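Local coordinates for protein ArsR family transcriptional regulator (Staphylococcus aureus, PDB 6CDB) that acts as a zinc-responsive transcriptional repressor of the ArsR family, probably binding DNA through a winged helix-turn-helix domain, at residues 37-42 / 77-82. The protein carries 1 engineered substitution. Sequence-based numbering, arbitrary orientation.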
loop_
_atom_site.group_PDB
_atom_site.type_symbol
_atom_site.label_atom_id
_atom_site.label_comp_id
_atom_site.label_asym_id
_atom_site.label_seq_id
_atom_site.Cartn_x
_atom_site.Cartn_y
_atom_site.Cartn_z
ATOM N N VAL A 37 -7.649 13.707 4.036
ATOM C CA VAL A 37 -8.309 14.664 4.924
ATOM C C VAL A 37 -9.404 15.428 4.184
ATOM O O VAL A 37 -10.534 15.539 4.670
ATOM C CB VAL A 37 -7.275 15.621 5.542
ATOM C CG1 VAL A 37 -7.976 16.721 6.364
ATOM C CG2 VAL A 37 -6.278 14.842 6.397
ATOM N N SER A 38 -9.100 15.968 3.004
ATOM C CA SER A 38 -10.099 16.742 2.284
ATOM C C SER A 38 -9.778 16.802 0.796
ATOM O O SER A 38 -8.612 16.934 0.410
ATOM C CB SER A 38 -10.193 18.165 2.837
ATOM O OG SER A 38 -10.790 19.000 1.872
ATOM N N GLU A 39 -10.824 16.737 -0.030
ATOM C CA GLU A 39 -10.646 16.915 -1.465
ATOM C C GLU A 39 -10.109 18.314 -1.751
ATOM O O GLU A 39 -10.321 19.252 -0.982
ATOM C CB GLU A 39 -11.966 16.703 -2.199
ATOM C CG GLU A 39 -12.972 17.814 -1.932
ATOM C CD GLU A 39 -14.285 17.608 -2.660
ATOM O OE1 GLU A 39 -14.504 16.511 -3.219
ATOM O OE2 GLU A 39 -15.099 18.552 -2.673
ATOM N N ALA A 40 -9.396 18.455 -2.866
ATOM C CA ALA A 40 -8.700 19.712 -3.121
ATOM C C ALA A 40 -8.354 19.831 -4.597
ATOM O O ALA A 40 -8.342 18.841 -5.340
ATOM C CB ALA A 40 -7.429 19.827 -2.270
ATOM N N SER A 41 -8.063 21.064 -5.003
ATOM C CA SER A 41 -7.608 21.392 -6.342
ATOM C C SER A 41 -6.096 21.251 -6.418
ATOM O O SER A 41 -5.409 21.157 -5.404
ATOM C CB SER A 41 -8.007 22.821 -6.705
ATOM O OG SER A 41 -7.327 23.742 -5.865
ATOM N N VAL A 42 -5.575 21.269 -7.647
ATOM C CA VAL A 42 -4.124 21.232 -7.838
ATOM C C VAL A 42 -3.458 22.440 -7.189
ATOM O O VAL A 42 -2.415 22.312 -6.538
ATOM C CB VAL A 42 -3.771 21.139 -9.335
ATOM C CG1 VAL A 42 -2.261 21.372 -9.543
ATOM C CG2 VAL A 42 -4.188 19.772 -9.890
ATOM N N SER A 77 -12.282 24.918 -11.444
ATOM C CA SER A 77 -11.102 24.109 -11.166
ATOM C C SER A 77 -11.410 22.613 -11.092
ATOM O O SER A 77 -12.564 22.189 -10.947
ATOM C CB SER A 77 -10.434 24.565 -9.860
ATOM O OG SER A 77 -11.406 24.955 -8.903
ATOM N N MET A 78 -10.339 21.821 -11.201
ATOM C CA MET A 78 -10.391 20.375 -11.021
ATOM C C MET A 78 -10.162 20.041 -9.550
ATOM O O MET A 78 -9.103 20.346 -8.990
ATOM C CB MET A 78 -9.344 19.673 -11.891
ATOM C CG MET A 78 -9.734 19.495 -13.352
ATOM S SD MET A 78 -11.381 18.776 -13.548
ATOM C CE MET A 78 -11.727 19.231 -15.251
ATOM N N ILE A 79 -11.148 19.409 -8.931
ATOM C CA ILE A 79 -11.077 18.979 -7.542
ATOM C C ILE A 79 -10.764 17.489 -7.530
ATOM O O ILE A 79 -11.484 16.689 -8.143
ATOM C CB ILE A 79 -12.389 19.282 -6.805
ATOM C CG1 ILE A 79 -12.707 20.773 -6.904
ATOM C CG2 ILE A 79 -12.326 18.822 -5.361
ATOM C CD1 ILE A 79 -11.538 21.668 -6.580
ATOM N N TYR A 80 -9.691 17.117 -6.838
ATOM C CA TYR A 80 -9.278 15.730 -6.728
ATOM C C TYR A 80 -9.712 15.136 -5.400
ATOM O O TYR A 80 -9.915 15.845 -4.414
ATOM C CB TYR A 80 -7.764 15.593 -6.892
ATOM C CG TYR A 80 -7.346 15.749 -8.333
ATOM C CD1 TYR A 80 -7.291 17.008 -8.917
ATOM C CD2 TYR A 80 -7.020 14.643 -9.118
ATOM C CE1 TYR A 80 -6.927 17.169 -10.235
ATOM C CE2 TYR A 80 -6.649 14.797 -10.450
ATOM C CZ TYR A 80 -6.608 16.070 -10.996
ATOM O OH TYR A 80 -6.249 16.274 -12.305
ATOM N N SER A 81 -9.853 13.811 -5.388
ATOM C CA SER A 81 -10.190 13.097 -4.171
ATOM C C SER A 81 -9.643 11.685 -4.283
ATOM O O SER A 81 -9.331 11.211 -5.378
ATOM C CB SER A 81 -11.705 13.079 -3.948
ATOM O OG SER A 81 -12.358 12.549 -5.095
ATOM N N LEU A 82 -9.507 11.018 -3.141
ATOM C CA LEU A 82 -9.242 9.586 -3.187
ATOM C C LEU A 82 -10.371 8.902 -3.947
ATOM O O LEU A 82 -11.539 9.293 -3.837
ATOM C CB LEU A 82 -9.106 9.012 -1.777
ATOM C CG LEU A 82 -7.957 9.566 -0.926
ATOM C CD1 LEU A 82 -7.728 8.715 0.321
ATOM C CD2 LEU A 82 -6.667 9.705 -1.740
#
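Glu-39 meets strand 77-82 through its side chain: CB lies 3.1 Å from Tyr-80 O, while CG and CD pass over the CG2 methyl of Ile-79, the CD-CG2 distance being 3.6 Å. With CG set between the backbone N and the carbonyl carbon (chi1 70°), the extended chain keeps the carboxylate over that methyl, both oxygens about equally far from it. Next comes Ala-40, paired with Tyr-80 as an antiparallel hydrogen-bonded pair. Ala-40 N reaches Tyr-80 O at 3.1 Å in the carbonyl plane; Tyr-80 N returns a nearly straight bond to Ala-40 O at 2.7 Å, but tilted 31° from that carbonyl's plane. The same Ala-40 O lies near the plane of the tyrosine ring, at its edge. Beyond this pair, Ser-41 CA makes a CA-H...O contact of 3.2 Å with Met-78 O, and its CB abuts Ile-79 CD1. Ser-41 is the N-cap of helix 42-49, its OG hydrogen-bonded to His-44 N. Val-42, the first residue of that helix, sets CG2 3.8 Å from Tyr-80 CE1. Two backbone bonds at one residue pair thus make a short attachment of residues 40-41 to the beta wing, Ile-79 packing against Glu-39 and Ser-41, while Val-42 and Tyr-80 carry the contact on to Leu-60 of helix 53-65.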